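Local coordinates for thioredoxin family protein (Streptococcus pneumoniae, PDB 2YP6) that probably acts as a surface-exposed thioredoxin-fold lipoprotein that reduces disulfides and supports resistance to extracellular oxidative stress, at residues A[104-110]-A[133-139]; A[163-167]-A[180-184]. All coordinates share one frame; numbering follows the deposited sequence.

Contact 1 (A[104-110]-A[133-139])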
loop_
_atom_site.group_PDB
_atom_site.type_symbol
_atom_site.label_atom_id
_atom_site.label_comp_id
_atom_site.label_asym_id
_atom_site.label_seq_id
_atom_site.Cartn_x
_atom_site.Cartn_y
_atom_site.Cartn_z
ATOM N N ILE A 104 2.272 -4.259 5.976
ATOM C CA ILE A 104 2.407 -3.300 4.892
ATOM C C ILE A 104 2.065 -3.928 3.533
ATOM O O ILE A 104 2.596 -4.997 3.173
ATOM C CB ILE A 104 3.851 -2.740 4.830
ATOM C CG1 ILE A 104 4.180 -2.021 6.132
ATOM C CG2 ILE A 104 4.007 -1.862 3.633
ATOM C CD1 ILE A 104 5.665 -1.932 6.441
ATOM N N LEU A 105 1.193 -3.247 2.787
ATOM C CA LEU A 105 0.826 -3.638 1.425
ATOM C C LEU A 105 0.837 -2.390 0.577
ATOM O O LEU A 105 0.358 -1.330 1.009
ATOM C CB LEU A 105 -0.587 -4.222 1.334
ATOM C CG LEU A 105 -0.881 -5.518 2.074
ATOM C CD1 LEU A 105 -2.359 -5.881 1.925
ATOM C CD2 LEU A 105 0.005 -6.629 1.580
ATOM N N THR A 106 1.395 -2.497 -0.622
ATOM C CA THR A 106 1.347 -1.377 -1.549
ATOM C C THR A 106 0.706 -1.852 -2.834
ATOM O O THR A 106 0.768 -3.035 -3.135
ATOM C CB THR A 106 2.720 -0.736 -1.810
ATOM O OG1 THR A 106 3.447 -1.497 -2.789
ATOM C CG2 THR A 106 3.519 -0.617 -0.508
ATOM N N VAL A 107 0.100 -0.914 -3.562
ATOM C CA VAL A 107 -0.645 -1.192 -4.777
ATOM C C VAL A 107 -0.224 -0.241 -5.903
ATOM O O VAL A 107 -0.168 0.985 -5.711
ATOM C CB VAL A 107 -2.166 -1.037 -4.545
ATOM C CG1 VAL A 107 -2.954 -1.541 -5.783
ATOM C CG2 VAL A 107 -2.620 -1.754 -3.255
ATOM N N ILE A 108 0.085 -0.818 -7.060
ATOM C CA ILE A 108 0.287 -0.053 -8.291
ATOM C C ILE A 108 -0.734 -0.544 -9.315
ATOM O O ILE A 108 -1.381 -1.565 -9.127
ATOM C CB ILE A 108 1.715 -0.188 -8.863
ATOM C CG1 ILE A 108 1.982 -1.617 -9.285
ATOM C CG2 ILE A 108 2.755 0.254 -7.857
ATOM C CD1 ILE A 108 3.210 -1.827 -10.168
ATOM N N ALA A 109 -0.866 0.198 -10.403
ATOM C CA ALA A 109 -1.766 -0.149 -11.486
ATOM C C ALA A 109 -0.913 -0.348 -12.727
ATOM O O ALA A 109 -0.709 0.598 -13.512
ATOM C CB ALA A 109 -2.766 0.957 -11.696
ATOM N N PRO A 110 -0.365 -1.561 -12.891
ATOM C CA PRO A 110 0.636 -1.764 -13.938
ATOM C C PRO A 110 0.071 -1.461 -15.333
ATOM O O PRO A 110 -1.062 -1.826 -15.637
ATOM C CB PRO A 110 1.034 -3.232 -13.794
ATOM C CG PRO A 110 0.059 -3.847 -12.894
ATOM C CD PRO A 110 -0.633 -2.782 -12.113
ATOM N N ILE A 133 9.012 -5.111 0.356
ATOM C CA ILE A 133 7.751 -4.377 0.342
ATOM C C ILE A 133 6.821 -5.087 -0.628
ATOM O O ILE A 133 7.152 -5.186 -1.795
ATOM C CB ILE A 133 7.944 -2.930 -0.168
ATOM C CG1 ILE A 133 8.797 -2.135 0.810
ATOM C CG2 ILE A 133 6.588 -2.235 -0.372
ATOM C CD1 ILE A 133 8.249 -2.109 2.212
ATOM N N PRO A 134 5.671 -5.597 -0.152
ATOM C CA PRO A 134 4.707 -6.169 -1.098
ATOM C C PRO A 134 4.192 -5.166 -2.098
ATOM O O PRO A 134 3.791 -4.041 -1.749
ATOM C CB PRO A 134 3.560 -6.633 -0.195
ATOM C CG PRO A 134 4.182 -6.834 1.128
ATOM C CD PRO A 134 5.232 -5.793 1.246
ATOM N N VAL A 135 4.177 -5.579 -3.356
ATOM C CA VAL A 135 3.572 -4.753 -4.380
ATOM C C VAL A 135 2.490 -5.558 -5.059
ATOM O O VAL A 135 2.759 -6.618 -5.624
ATOM C CB VAL A 135 4.586 -4.297 -5.447
ATOM C CG1 VAL A 135 3.888 -3.450 -6.512
ATOM C CG2 VAL A 135 5.742 -3.530 -4.815
ATOM N N LEU A 136 1.270 -5.049 -4.982
ATOM C CA LEU A 136 0.124 -5.714 -5.567
ATOM C C LEU A 136 -0.239 -5.033 -6.883
ATOM O O LEU A 136 -0.170 -3.809 -7.001
ATOM C CB LEU A 136 -1.054 -5.647 -4.612
ATOM C CG LEU A 136 -0.809 -6.215 -3.206
ATOM C CD1 LEU A 136 -2.129 -6.248 -2.478
ATOM C CD2 LEU A 136 -0.145 -7.589 -3.233
ATOM N N TYR A 137 -0.654 -5.844 -7.848
ATOM C CA TYR A 137 -0.915 -5.380 -9.207
ATOM C C TYR A 137 -2.399 -5.186 -9.424
ATOM O O TYR A 137 -3.133 -6.146 -9.630
ATOM C CB TYR A 137 -0.437 -6.421 -10.192
ATOM C CG TYR A 137 1.062 -6.508 -10.389
ATOM C CD1 TYR A 137 1.922 -5.579 -9.830
ATOM C CD2 TYR A 137 1.603 -7.507 -11.174
ATOM C CE1 TYR A 137 3.310 -5.661 -10.032
ATOM C CE2 TYR A 137 2.973 -7.591 -11.395
ATOM C CZ TYR A 137 3.820 -6.664 -10.826
ATOM O OH TYR A 137 5.181 -6.765 -11.039
ATOM N N ASP A 138 -2.825 -3.934 -9.442
ATOM C CA ASP A 138 -4.211 -3.585 -9.728
ATOM C C ASP A 138 -4.394 -3.503 -11.252
ATOM O O ASP A 138 -4.538 -2.430 -11.819
ATOM C CB ASP A 138 -4.551 -2.254 -9.077
ATOM C CG ASP A 138 -6.038 -2.022 -8.976
ATOM O OD1 ASP A 138 -6.781 -3.021 -8.929
ATOM O OD2 ASP A 138 -6.452 -0.850 -8.929
ATOM N N THR A 139 -4.418 -4.657 -11.893
ATOM C CA THR A 139 -4.418 -4.742 -13.360
ATOM C C THR A 139 -5.709 -4.280 -14.032
ATOM O O THR A 139 -5.758 -4.135 -15.258
ATOM C CB THR A 139 -4.140 -6.174 -13.812
ATOM O OG1 THR A 139 -5.102 -7.047 -13.185
ATOM C CG2 THR A 139 -2.729 -6.570 -13.453
#
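Thr106 grips the carbonyl oxygen of Pro134 twice, with its backbone N and with its hydroxyl. Thr106 OG1 donates to Pro134 O at 2.8 Å, 15° from the carbonyl plane. Thr106 N reaches the same oxygen in a more bent bond and from above that plane. A chi1 of 81° sets OG1 between the backbone N and the carbonyl carbon, and this turns the hydroxyl to Pro134. Trp77 NE1 also bonds to OG1. The same torsion lays Thr106 CG2 against Ile133 CG2 at 3.5 Å, a tight pair.

Beyond this the strands run parallel, as the two strands of a beta-alpha-beta crossover through helix 120-127. Leu136 N bonds to Thr106 O, Ile108 N to Leu136 O at 3.0 Å, and Asp138 N to Ile108 O at 2.8 Å.

Thr106, Ile108, Val135 and Tyr137 share one sheet face, which Phe121 of helix 120-127 helps to cover. Ile108 CG1 meets Val135 CG1 at 3.8 Å. The Ile108 and Tyr137 side chains lie side by side, pointing the same way, and Ile108 CD1 touches Tyr137 CE1 obliquely. Pro110 CG lies 3.8 Å from Tyr137 CB and comes obliquely to the same ring. On the face of Val107 and Leu136, Val107 CG1 also reaches Asp138 CB, just past the strand, at 3.7 Å. The Asp138 carboxylate bonds to Thr143 OG1 and Phe144 N, which fixes its rotation.

Ile104 O meets Pro134 CG at 3.2 Å, and this buried oxygen has no hydrogen-bond partner. Backbone bonds thus set the register, the Thr106 hydroxyl adds a second hold on Pro134 O, and apolar side chains seal the Phe121 face.

Contact 2 (A[163-167]-A[180-184])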
loop_
_atom_site.group_PDB
_atom_site.type_symbol
_atom_site.label_atom_id
_atom_site.label_comp_id
_atom_site.label_asym_id
_atom_site.label_seq_id
_atom_site.Cartn_x
_atom_site.Cartn_y
_atom_site.Cartn_z
ATOM N N LYS A 163 -11.679 -1.718 9.394
ATOM C CA LYS A 163 -12.219 -0.378 9.151
ATOM C C LYS A 163 -11.124 0.607 8.837
ATOM O O LYS A 163 -10.045 0.553 9.417
ATOM C CB LYS A 163 -12.942 0.179 10.386
ATOM C CG LYS A 163 -13.847 -0.769 11.082
ATOM C CD LYS A 163 -14.963 -1.189 10.242
ATOM C CE LYS A 163 -15.995 -1.850 11.129
ATOM N NZ LYS A 163 -17.205 -2.172 10.355
ATOM N N ILE A 164 -11.406 1.552 7.955
ATOM C CA ILE A 164 -10.457 2.621 7.718
ATOM C C ILE A 164 -10.285 3.430 9.016
ATOM O O ILE A 164 -11.258 3.974 9.565
ATOM C CB ILE A 164 -10.890 3.516 6.553
ATOM C CG1 ILE A 164 -10.876 2.708 5.252
ATOM C CG2 ILE A 164 -9.945 4.727 6.463
ATOM C CD1 ILE A 164 -11.429 3.473 4.045
ATOM N N GLY A 165 -9.059 3.492 9.514
ATOM C CA GLY A 165 -8.755 4.279 10.710
ATOM C C GLY A 165 -8.220 5.657 10.393
ATOM O O GLY A 165 -8.672 6.645 10.973
ATOM N N LYS A 166 -7.263 5.737 9.467
ATOM C CA LYS A 166 -6.740 7.022 9.011
ATOM C C LYS A 166 -6.510 6.994 7.519
ATOM O O LYS A 166 -6.337 5.930 6.951
ATOM C CB LYS A 166 -5.404 7.365 9.675
ATOM C CG LYS A 166 -5.484 7.534 11.175
ATOM C CD LYS A 166 -4.720 8.767 11.643
ATOM C CE LYS A 166 -4.705 8.877 13.163
ATOM N NZ LYS A 166 -4.061 10.127 13.592
ATOM N N ILE A 167 -6.515 8.175 6.915
ATOM C CA ILE A 167 -6.146 8.363 5.526
ATOM C C ILE A 167 -5.139 9.504 5.475
ATOM O O ILE A 167 -5.330 10.550 6.102
ATOM C CB ILE A 167 -7.361 8.760 4.651
ATOM C CG1 ILE A 167 -8.523 7.776 4.842
ATOM C CG2 ILE A 167 -6.938 8.823 3.166
ATOM C CD1 ILE A 167 -9.796 8.237 4.234
ATOM N N ALA A 180 -0.297 6.460 14.763
ATOM C CA ALA A 180 -1.670 6.289 14.281
ATOM C C ALA A 180 -2.169 4.886 14.597
ATOM O O ALA A 180 -3.273 4.705 15.102
ATOM C CB ALA A 180 -1.752 6.563 12.766
ATOM N N PHE A 181 -1.359 3.880 14.288
ATOM C CA PHE A 181 -1.770 2.511 14.552
ATOM C C PHE A 181 -1.988 2.247 16.052
ATOM O O PHE A 181 -2.856 1.434 16.445
ATOM C CB PHE A 181 -0.771 1.539 13.956
ATOM C CG PHE A 181 -0.904 1.361 12.473
ATOM C CD1 PHE A 181 -2.116 1.007 11.891
ATOM C CD2 PHE A 181 0.202 1.514 11.643
ATOM C CE1 PHE A 181 -2.221 0.801 10.530
ATOM C CE2 PHE A 181 0.107 1.319 10.291
ATOM C CZ PHE A 181 -1.109 0.958 9.723
ATOM N N LYS A 182 -1.241 2.943 16.900
ATOM C CA LYS A 182 -1.466 2.828 18.340
ATOM C C LYS A 182 -2.815 3.362 18.785
ATOM O O LYS A 182 -3.366 2.887 19.791
ATOM C CB LYS A 182 -0.361 3.530 19.124
ATOM C CG LYS A 182 0.919 2.781 19.104
ATOM C CD LYS A 182 1.989 3.521 19.857
ATOM C CE LYS A 182 3.293 2.770 19.767
ATOM N NZ LYS A 182 4.128 3.281 18.659
ATOM N N GLU A 183 -3.359 4.347 18.073
ATOM C CA GLU A 183 -4.648 4.924 18.469
ATOM C C GLU A 183 -5.857 4.247 17.804
ATOM O O GLU A 183 -6.999 4.672 17.994
ATOM C CB GLU A 183 -4.672 6.465 18.286
ATOM C CG GLU A 183 -4.418 7.031 16.879
ATOM C CD GLU A 183 -4.681 8.562 16.788
ATOM O OE1 GLU A 183 -5.795 8.992 17.130
ATOM O OE2 GLU A 183 -3.783 9.339 16.382
ATOM N N MET A 184 -5.586 3.208 17.020
ATOM C CA MET A 184 -6.602 2.395 16.360
ATOM C C MET A 184 -6.848 1.091 17.065
ATOM O O MET A 184 -5.932 0.539 17.661
ATOM C CB MET A 184 -6.058 1.974 14.991
ATOM C CG MET A 184 -6.610 2.725 13.866
ATOM S SD MET A 184 -5.733 2.152 12.418
ATOM C CE MET A 184 -4.722 3.547 12.272
#
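Lys166 NZ forms a salt bridge with Glu183 OE2 at 2.9 Å. It ties the last strand of this thioredoxin fold to the chain's C-terminal segment, which includes helix 174-182. The ammonium meets the oxygen from above the carboxylate plane, 64° out of it. The two side chains cross at about a right angle. Glu183 holds CG between its backbone N and carbonyl carbon (chi1 59°), and the rest of the chain extends from there to the lysine. Both residues lie at the surface, so solvent probably weakens the attraction.

The aliphatic part of Lys166 packs on the helix. Its chain bends at chi2 (-135°) and then runs straight to NZ. On the way it passes over the methyl of Ala180, with Lys166 CE 3.8 Å and Lys166 CD 3.9 Å from Ala180 CB. Leu157 of the neighbouring strand 154-158 also touches Ala180.

Gly165 and Lys166 form a classic beta bulge opposite Leu157. The bulge lies on strand 164-169, one of the two edge strands of the sheet within this chain. Met184, just past the helix, comes back over it and also touches Leu157. Lys166 CG and Met184 CE are 4.2 Å apart. The sulfur sits over the glycine, with Met184 SD 4.1 Å from Gly165 CA.

In the fold
Contacts 1 and 2 both reach the same mixed sheet. Contact 1 is buried in its interior, with its centre about 6 Å from the centre of the chain. Contact 2 lies on edge strand 164-169, about 14 Å from the chain centre. Their centres are about 20 Å apart and their nearest atoms about 7 Å, so they do not touch. Strands 71-76 and 154-158 lie between them in the sheet. Contact 1 is the one near the redox end: Ile108 lies near the Cys81-Cys84 disulfide, and the side chain of Ala109 is about 4 Å from the bound 3-cyclohexyl-1-propylphosphocholine. Asp138 of contact 1 also bonds to the N of Phe144, which lines that ligand pocket.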